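Local coordinates for protein chromosome-partitioning ATPase Soj (PDB 2BEJ) that hydrolyses ATP, probably to partition chromosomes, and binds double-stranded DNA cooperatively as nucleoprotein filaments when ATP is present, at residues G173-M178 / T204-N209; G35-L40 / G111-L116. One frame throughout, in Å; residues are numbered along the deposited sequence.

Interaction 1: residues G173-M178 / T204-N209; sequences GILVTM and TVIPRN. With ADP (adenosine-5'-diphosphate), chain B.
Val176 and Val205 lie where segments 173-178 and 204-209 run roughly the same way, 23° apart; one direct backbone hydrogen bond joins the segments, from Ile206 N to Val176 O at 2.9 Å, almost straight and in the carbonyl plane. A water extends the link: it accepts from Val176 N and donates to Thr204 O. CG1 of Val176 meets CG1 of Val205 at 3.9 Å, the two valines pointing the same way. Ile206 divides its branches. Its CG1 packs on both methyls of Leu175, while CG2, anti to the backbone N, reaches ADP N6 at 3.5 Å. Leu175 CD1 lies against Thr204 O. Met178 turns to the nucleotide, with CG 3.4 Å from ADP C5 and CE near C8. Arg208 CG lies 4.0 Å from ADP C2. Thr177 OG1 bonds to Val18 O of the nucleotide-binding loop. The backbone of 204-209 reads the adenine edge: ADP N6 donates to Pro207 O at 2.8 Å and Asn209 N donates to ADP N1 at 3.1 Å. This pair recognises the 6-amino group and N1; with Met178 and Ile206 against the base, it forms part of the adenine site of this P-loop ATPase, beside strand 170-177.

Interaction 2: residues G35-L40 / G111-L116; sequences GKRVLL and GYDLVL
Val38, Leu39 and Leu40 pair in parallel with Leu114, Val115 and Leu116. Three regular backbone bonds join them: Leu114 N to Arg37 O, Leu39 N to Leu114 O, and Leu116 N to Leu39 O at 2.8 Å. Arg37 O takes a second donor, Asp113 N at 2.7 Å, in the carbonyl plane.

Polar side chains bond to the backbone ahead of the strands. Asp113 OD2 accepts from Arg37 N at 2.8 Å, on the anti side of the carboxylate and nearly straight at 177°. Arg37 folds back at chi3 (51°), which brings NH1 to Gly111 O, a short bond of 2.5 Å, with that oxygen in the guanidinium plane; the NE bond to it is weak. Asp113 OD1 stands over one guanidinium face. OD2 lies 4.0 Å from Arg37 NE but well out of the plane, so any attraction there is probably of charge only, not a salt bridge.

Apolar contacts lie on both faces. Leu39 CB sits 3.6 Å from the Tyr112 ring centroid, 7° off the normal, a CH-pi contact. Leu39 CD2 meets Val115 CG1. On the face of Val38 and Leu114, Leu40 CD1 touches Leu116 CB. Ahead of the strands Lys36 CG touches Leu114 CD1. The Tyr112 hydroxyl bonds to His81. A serine in place of Tyr112 would probably leave Leu39 CB without its aromatic cover and His81 ND1 without its phenol partner.

Strands 80-83 and 8-11 flank the pair. Helix 20-33 packs on the face of Val38, Leu40 and Leu114.

How the interactions relate
Both contacts reach the same sheet but at different parts of it. Interaction 2 joins two inner strands, 38-42 and 114-118. Interaction 1 lies at strand 170-177, an outermost strand of the chain, where an irregular segment runs alongside. Their centres are about 22 Å apart and they do not touch. Interaction 1 is mostly buried and has a single direct backbone bond, a water and a nucleotide. Interaction 2 has regular parallel pairing, buried through the strands. Its strands meet through aliphatic side chains; ahead of them lie an aromatic ring and charged side chains bonded to backbone. Helix 20-33, which carries phosphate-binding residues at its start, packs on interaction 2, while interaction 1 holds the adenine.

Interaction 1: residues G173-M178 / T204-N209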
ATOM      1  N   GLY A 173      -4.261  11.360   5.914  1.00 42.72           N
ATOM      2  CA  GLY A 173      -3.522  10.988   4.728  1.00 41.95           C
ATOM      3  C   GLY A 173      -4.019  11.559   3.421  1.00 41.48           C
ATOM      4  O   GLY A 173      -5.151  12.025   3.315  1.00 40.84           O
ATOM      5  N   ILE A 174      -3.132  11.528   2.438  1.00 40.20           N
ATOM      6  CA  ILE A 174      -3.448  11.872   1.076  1.00 39.85           C
ATOM      7  C   ILE A 174      -3.687  10.548   0.363  1.00 40.77           C
ATOM      8  O   ILE A 174      -2.845   9.650   0.418  1.00 41.13           O
ATOM      9  CB  ILE A 174      -2.283  12.654   0.419  1.00 39.53           C
ATOM     10  CG1 ILE A 174      -2.053  13.989   1.143  1.00 38.88           C
ATOM     11  CG2 ILE A 174      -2.538  12.870  -1.071  1.00 39.51           C
ATOM     12  CD1 ILE A 174      -0.643  14.537   0.971  1.00 38.35           C
ATOM     13  N   LEU A 175      -4.840  10.423  -0.290  1.00 40.76           N
ATOM     14  CA  LEU A 175      -5.200   9.201  -0.976  1.00 40.77           C
ATOM     15  C   LEU A 175      -5.211   9.393  -2.492  1.00 41.24           C
ATOM     16  O   LEU A 175      -5.986  10.202  -3.004  1.00 41.16           O
ATOM     17  CB  LEU A 175      -6.584   8.755  -0.522  1.00 40.89           C
ATOM     18  CG  LEU A 175      -7.177   7.543  -1.242  1.00 41.38           C
ATOM     19  CD1 LEU A 175      -6.442   6.247  -0.840  1.00 40.02           C
ATOM     20  CD2 LEU A 175      -8.672   7.446  -0.949  1.00 41.83           C
ATOM     21  N   VAL A 176      -4.381   8.631  -3.205  1.00 40.72           N
ATOM     22  CA  VAL A 176      -4.410   8.642  -4.671  1.00 40.93           C
ATOM     23  C   VAL A 176      -5.591   7.786  -5.138  1.00 41.24           C
ATOM     24  O   VAL A 176      -5.666   6.596  -4.831  1.00 40.71           O
ATOM     25  CB  VAL A 176      -3.076   8.133  -5.276  1.00 41.06           C
ATOM     26  CG1 VAL A 176      -3.103   8.214  -6.805  1.00 40.85           C
ATOM     27  CG2 VAL A 176      -1.886   8.905  -4.705  1.00 40.44           C
ATOM     28  N   THR A 177      -6.525   8.417  -5.849  1.00 41.42           N
ATOM     29  CA  THR A 177      -7.736   7.774  -6.342  1.00 42.74           C
ATOM     30  C   THR A 177      -7.770   7.802  -7.870  1.00 43.04           C
ATOM     31  O   THR A 177      -7.053   8.585  -8.489  1.00 42.82           O
ATOM     32  CB  THR A 177      -9.037   8.493  -5.838  1.00 43.06           C
ATOM     33  OG1 THR A 177      -9.079   9.833  -6.351  1.00 43.35           O
ATOM     34  CG2 THR A 177      -9.087   8.538  -4.333  1.00 43.25           C
ATOM     35  N   MET A 178      -8.612   6.951  -8.458  1.00 43.80           N
ATOM     36  CA  MET A 178      -8.791   6.866  -9.920  1.00 45.55           C
ATOM     37  C   MET A 178      -7.458   6.753 -10.656  1.00 44.36           C
ATOM     38  O   MET A 178      -7.244   7.386 -11.691  1.00 43.92           O
ATOM     39  CB  MET A 178      -9.581   8.064 -10.452  1.00 46.32           C
ATOM     40  CG  MET A 178     -10.869   8.287  -9.738  1.00 47.95           C
ATOM     41  SD  MET A 178     -11.760   9.675 -10.420  1.00 51.07           S
ATOM     42  CE  MET A 178     -12.343  10.420  -8.912  1.00 50.17           C
ATOM     43  N   THR A 204      -1.922   2.494   0.043  1.00 38.40           N
ATOM     44  CA  THR A 204      -3.043   1.984  -0.738  1.00 39.06           C
ATOM     45  C   THR A 204      -3.509   3.075  -1.717  1.00 39.38           C
ATOM     46  O   THR A 204      -3.726   4.229  -1.332  1.00 38.37           O
ATOM     47  CB  THR A 204      -4.202   1.571   0.173  1.00 39.14           C
ATOM     48  OG1 THR A 204      -3.713   0.674   1.181  1.00 40.35           O
ATOM     49  CG2 THR A 204      -5.289   0.866  -0.631  1.00 39.70           C
ATOM     50  N   VAL A 205      -3.636   2.675  -2.977  1.00 39.67           N
ATOM     51  CA  VAL A 205      -4.015   3.538  -4.079  1.00 40.41           C
ATOM     52  C   VAL A 205      -5.272   2.923  -4.708  1.00 40.86           C
ATOM     53  O   VAL A 205      -5.351   1.705  -4.879  1.00 40.09           O
ATOM     54  CB  VAL A 205      -2.870   3.594  -5.121  1.00 40.49           C
ATOM     55  CG1 VAL A 205      -3.306   4.325  -6.367  1.00 40.67           C
ATOM     56  CG2 VAL A 205      -1.637   4.268  -4.519  1.00 40.26           C
ATOM     57  N   ILE A 206      -6.250   3.765  -5.029  1.00 41.23           N
ATOM     58  CA  ILE A 206      -7.520   3.304  -5.565  1.00 41.46           C
ATOM     59  C   ILE A 206      -7.478   3.343  -7.102  1.00 42.13           C
ATOM     60  O   ILE A 206      -7.340   4.417  -7.688  1.00 42.70           O
ATOM     61  CB  ILE A 206      -8.725   4.167  -5.038  1.00 40.97           C
ATOM     62  CG1 ILE A 206      -8.680   4.336  -3.506  1.00 40.20           C
ATOM     63  CG2 ILE A 206     -10.057   3.613  -5.557  1.00 39.99           C
ATOM     64  CD1 ILE A 206      -8.801   3.048  -2.700  1.00 40.33           C
ATOM     65  N   PRO A 207      -7.618   2.174  -7.751  1.00 42.60           N
ATOM     66  CA  PRO A 207      -7.583   2.093  -9.209  1.00 42.89           C
ATOM     67  C   PRO A 207      -8.822   2.718  -9.825  1.00 43.43           C
ATOM     68  O   PRO A 207      -9.913   2.646  -9.251  1.00 43.42           O
ATOM     69  CB  PRO A 207      -7.577   0.580  -9.482  1.00 42.80           C
ATOM     70  CG  PRO A 207      -8.273  -0.012  -8.276  1.00 42.90           C
ATOM     71  CD  PRO A 207      -7.860   0.857  -7.124  1.00 42.22           C
ATOM     72  N   ARG A 208      -8.646   3.359 -10.974  1.00 44.54           N
ATOM     73  CA  ARG A 208      -9.783   3.694 -11.820  1.00 45.24           C
ATOM     74  C   ARG A 208     -10.340   2.365 -12.320  1.00 45.37           C
ATOM     75  O   ARG A 208      -9.617   1.560 -12.924  1.00 44.72           O
ATOM     76  CB  ARG A 208      -9.380   4.607 -12.985  1.00 46.09           C
ATOM     77  CG  ARG A 208     -10.560   5.050 -13.879  1.00 48.38           C
ATOM     78  CD  ARG A 208     -10.304   6.400 -14.551  1.00 51.71           C
ATOM     79  NE  ARG A 208     -11.554   7.109 -14.856  1.00 55.37           N
ATOM     80  CZ  ARG A 208     -12.047   8.131 -14.150  1.00 57.03           C
ATOM     81  NH1 ARG A 208     -11.404   8.598 -13.084  1.00 58.23           N
ATOM     82  NH2 ARG A 208     -13.195   8.704 -14.512  1.00 58.00           N
ATOM     83  N   ASN A 209     -11.622   2.140 -12.043  1.00 45.41           N
ATOM     84  CA  ASN A 209     -12.282   0.890 -12.369  1.00 45.44           C
ATOM     85  C   ASN A 209     -13.777   1.120 -12.607  1.00 45.56           C
ATOM     86  O   ASN A 209     -14.446   1.791 -11.819  1.00 45.22           O
ATOM     87  CB  ASN A 209     -12.047  -0.126 -11.249  1.00 45.37           C
ATOM     88  CG  ASN A 209     -12.650  -1.479 -11.548  1.00 45.74           C
ATOM     89  OD1 ASN A 209     -13.739  -1.792 -11.076  1.00 46.18           O
ATOM     90  ND2 ASN A 209     -11.950  -2.287 -12.341  1.00 45.18           N
TER
HETATM   91  PB  ADP B 500     -16.213  13.829  -5.270  1.00 36.35           P
HETATM   92  O1B ADP B 500     -17.175  13.355  -4.218  1.00 35.40           O
HETATM   93  O2B ADP B 500     -14.832  14.153  -4.755  1.00 35.50           O
HETATM   94  O3B ADP B 500     -16.790  14.920  -6.139  1.00 38.03           O
HETATM   95  PA  ADP B 500     -16.936  11.269  -6.371  1.00 37.69           P
HETATM   96  O1A ADP B 500     -18.394  11.644  -6.243  1.00 38.56           O
HETATM   97  O2A ADP B 500     -16.427  10.232  -5.403  1.00 39.18           O
HETATM   98  O3A ADP B 500     -16.002  12.592  -6.283  1.00 37.14           O
HETATM   99  O5' ADP B 500     -16.605  10.771  -7.842  1.00 38.60           O
HETATM  100  C5' ADP B 500     -16.986  11.504  -9.006  1.00 40.61           C
HETATM  101  C4' ADP B 500     -17.316  10.485 -10.092  1.00 41.38           C
HETATM  102  O4' ADP B 500     -16.156   9.689 -10.385  1.00 41.36           O
HETATM  103  C3' ADP B 500     -18.393   9.528  -9.609  1.00 42.34           C
HETATM  104  O3' ADP B 500     -19.253   9.184 -10.702  1.00 43.99           O
HETATM  105  C2' ADP B 500     -17.636   8.285  -9.204  1.00 41.86           C
HETATM  106  O2' ADP B 500     -18.445   7.118  -9.361  1.00 42.88           O
HETATM  107  C1' ADP B 500     -16.416   8.301 -10.114  1.00 41.07           C
HETATM  108  N9  ADP B 500     -15.263   7.630  -9.453  1.00 40.58           N
HETATM  109  C8  ADP B 500     -14.770   7.893  -8.222  1.00 40.59           C
HETATM  110  N7  ADP B 500     -13.720   7.085  -7.931  1.00 40.20           N
HETATM  111  C5  ADP B 500     -13.523   6.285  -8.993  1.00 40.08           C
HETATM  112  C6  ADP B 500     -12.575   5.204  -9.366  1.00 40.27           C
HETATM  113  N6  ADP B 500     -11.597   4.802  -8.518  1.00 40.45           N
HETATM  114  N1  ADP B 500     -12.717   4.627 -10.580  1.00 40.30           N
HETATM  115  C2  ADP B 500     -13.677   5.012 -11.448  1.00 40.67           C
HETATM  116  N3  ADP B 500     -14.567   5.986 -11.179  1.00 40.25           N
HETATM  117  C4  ADP B 500     -14.541   6.652  -9.994  1.00 40.37           C
HETATM  118  O   HOH W   1      -2.781   6.564  -1.942  1.00 16.61           O

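Interaction 2: residues G35-L40 / G111-L116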
ATOM      1  N   GLY A  35     -15.845  -4.444  11.919  1.00 51.42           N
ATOM      2  CA  GLY A  35     -16.487  -4.533  13.228  1.00 51.23           C
ATOM      3  C   GLY A  35     -16.601  -3.204  13.941  1.00 51.82           C
ATOM      4  O   GLY A  35     -16.827  -3.174  15.150  1.00 51.86           O
ATOM      5  N   LYS A  36     -16.435  -2.107  13.195  1.00 51.42           N
ATOM      6  CA  LYS A  36     -16.604  -0.762  13.738  1.00 51.38           C
ATOM      7  C   LYS A  36     -18.027  -0.251  13.537  1.00 50.98           C
ATOM      8  O   LYS A  36     -18.681  -0.576  12.544  1.00 51.07           O
ATOM      9  CB  LYS A  36     -15.610   0.220  13.098  1.00 51.69           C
ATOM     10  CG  LYS A  36     -14.136  -0.148  13.296  1.00 53.01           C
ATOM     11  CD  LYS A  36     -13.700   0.045  14.746  1.00 54.51           C
ATOM     12  CE  LYS A  36     -12.283  -0.465  14.967  1.00 55.70           C
ATOM     13  NZ  LYS A  36     -11.725   0.075  16.244  1.00 57.14           N
ATOM     14  N   ARG A  37     -18.495   0.542  14.498  1.00 50.18           N
ATOM     15  CA  ARG A  37     -19.766   1.246  14.398  1.00 49.73           C
ATOM     16  C   ARG A  37     -19.520   2.586  13.712  1.00 48.74           C
ATOM     17  O   ARG A  37     -18.861   3.469  14.266  1.00 48.31           O
ATOM     18  CB  ARG A  37     -20.358   1.448  15.788  1.00 50.19           C
ATOM     19  CG  ARG A  37     -21.072   0.228  16.320  1.00 52.25           C
ATOM     20  CD  ARG A  37     -20.601  -0.135  17.718  1.00 54.36           C
ATOM     21  NE  ARG A  37     -20.633   0.998  18.643  1.00 55.59           N
ATOM     22  CZ  ARG A  37     -20.275   0.922  19.922  1.00 56.84           C
ATOM     23  NH1 ARG A  37     -20.333   2.002  20.694  1.00 57.38           N
ATOM     24  NH2 ARG A  37     -19.864  -0.237  20.433  1.00 56.60           N
ATOM     25  N   VAL A  38     -20.041   2.717  12.497  1.00 47.91           N
ATOM     26  CA  VAL A  38     -19.686   3.826  11.608  1.00 46.85           C
ATOM     27  C   VAL A  38     -20.900   4.679  11.308  1.00 46.83           C
ATOM     28  O   VAL A  38     -21.982   4.159  11.025  1.00 46.66           O
ATOM     29  CB  VAL A  38     -19.086   3.312  10.263  1.00 47.00           C
ATOM     30  CG1 VAL A  38     -18.912   4.460   9.244  1.00 45.83           C
ATOM     31  CG2 VAL A  38     -17.764   2.591  10.497  1.00 45.79           C
ATOM     32  N   LEU A  39     -20.712   5.993  11.376  1.00 46.57           N
ATOM     33  CA  LEU A  39     -21.705   6.934  10.887  1.00 46.58           C
ATOM     34  C   LEU A  39     -21.124   7.683   9.693  1.00 46.62           C
ATOM     35  O   LEU A  39     -20.055   8.279   9.788  1.00 46.76           O
ATOM     36  CB  LEU A  39     -22.125   7.917  11.987  1.00 46.48           C
ATOM     37  CG  LEU A  39     -23.078   9.059  11.596  1.00 46.58           C
ATOM     38  CD1 LEU A  39     -24.468   8.520  11.293  1.00 46.35           C
ATOM     39  CD2 LEU A  39     -23.127  10.111  12.689  1.00 46.01           C
ATOM     40  N   LEU A  40     -21.831   7.628   8.571  1.00 46.28           N
ATOM     41  CA  LEU A  40     -21.479   8.410   7.403  1.00 46.12           C
ATOM     42  C   LEU A  40     -22.383   9.642   7.373  1.00 46.08           C
ATOM     43  O   LEU A  40     -23.604   9.506   7.376  1.00 45.97           O
ATOM     44  CB  LEU A  40     -21.655   7.563   6.140  1.00 46.02           C
ATOM     45  CG  LEU A  40     -21.293   8.158   4.777  1.00 46.52           C
ATOM     46  CD1 LEU A  40     -19.932   8.858   4.812  1.00 46.30           C
ATOM     47  CD2 LEU A  40     -21.321   7.083   3.703  1.00 46.10           C
ATOM     48  N   GLY A 111     -22.030   7.245  20.523  1.00 56.10           N
ATOM     49  CA  GLY A 111     -22.177   5.802  20.297  1.00 54.86           C
ATOM     50  C   GLY A 111     -21.314   5.183  19.206  1.00 54.20           C
ATOM     51  O   GLY A 111     -20.959   4.005  19.278  1.00 54.46           O
ATOM     52  N   TYR A 112     -20.972   5.977  18.194  1.00 53.29           N
ATOM     53  CA  TYR A 112     -20.232   5.492  17.028  1.00 52.08           C
ATOM     54  C   TYR A 112     -18.726   5.427  17.269  1.00 51.77           C
ATOM     55  O   TYR A 112     -18.177   6.248  18.002  1.00 51.28           O
ATOM     56  CB  TYR A 112     -20.532   6.376  15.818  1.00 51.82           C
ATOM     57  CG  TYR A 112     -21.967   6.299  15.349  1.00 51.39           C
ATOM     58  CD1 TYR A 112     -22.392   5.260  14.520  1.00 50.96           C
ATOM     59  CD2 TYR A 112     -22.904   7.267  15.735  1.00 51.30           C
ATOM     60  CE1 TYR A 112     -23.709   5.182  14.085  1.00 50.95           C
ATOM     61  CE2 TYR A 112     -24.230   7.197  15.305  1.00 50.95           C
ATOM     62  CZ  TYR A 112     -24.621   6.151  14.481  1.00 51.34           C
ATOM     63  OH  TYR A 112     -25.920   6.068  14.044  1.00 51.26           O
ATOM     64  N   ASP A 113     -18.069   4.444  16.652  1.00 51.15           N
ATOM     65  CA  ASP A 113     -16.614   4.308  16.731  1.00 50.87           C
ATOM     66  C   ASP A 113     -15.923   5.300  15.819  1.00 50.49           C
ATOM     67  O   ASP A 113     -14.954   5.946  16.219  1.00 50.53           O
ATOM     68  CB  ASP A 113     -16.166   2.905  16.318  1.00 50.91           C
ATOM     69  CG  ASP A 113     -16.572   1.851  17.297  1.00 51.22           C
ATOM     70  OD1 ASP A 113     -16.407   2.061  18.516  1.00 52.14           O
ATOM     71  OD2 ASP A 113     -17.049   0.798  16.840  1.00 52.04           O
ATOM     72  N   LEU A 114     -16.410   5.383  14.583  1.00 50.00           N
ATOM     73  CA  LEU A 114     -15.819   6.243  13.560  1.00 49.82           C
ATOM     74  C   LEU A 114     -16.901   7.041  12.847  1.00 49.22           C
ATOM     75  O   LEU A 114     -17.985   6.527  12.569  1.00 49.39           O
ATOM     76  CB  LEU A 114     -15.019   5.413  12.552  1.00 49.59           C
ATOM     77  CG  LEU A 114     -13.782   4.680  13.086  1.00 50.16           C
ATOM     78  CD1 LEU A 114     -13.478   3.433  12.254  1.00 50.85           C
ATOM     79  CD2 LEU A 114     -12.559   5.601  13.163  1.00 50.44           C
ATOM     80  N   VAL A 115     -16.612   8.309  12.572  1.00 48.96           N
ATOM     81  CA  VAL A 115     -17.563   9.172  11.875  1.00 48.05           C
ATOM     82  C   VAL A 115     -16.905   9.746  10.618  1.00 47.89           C
ATOM     83  O   VAL A 115     -15.858  10.398  10.686  1.00 47.90           O
ATOM     84  CB  VAL A 115     -18.112  10.280  12.803  1.00 48.17           C
ATOM     85  CG1 VAL A 115     -19.231  11.065  12.119  1.00 47.93           C
ATOM     86  CG2 VAL A 115     -18.613   9.681  14.124  1.00 47.97           C
ATOM     87  N   LEU A 116     -17.517   9.476   9.469  1.00 47.31           N
ATOM     88  CA  LEU A 116     -17.012   9.959   8.190  1.00 46.46           C
ATOM     89  C   LEU A 116     -17.819  11.167   7.692  1.00 46.33           C
ATOM     90  O   LEU A 116     -19.028  11.080   7.484  1.00 45.97           O
ATOM     91  CB  LEU A 116     -17.031   8.826   7.163  1.00 46.96           C
ATOM     92  CG  LEU A 116     -16.133   7.625   7.478  1.00 47.14           C
ATOM     93  CD1 LEU A 116     -16.374   6.514   6.475  1.00 48.32           C
ATOM     94  CD2 LEU A 116     -14.657   8.029   7.482  1.00 47.63           C
TER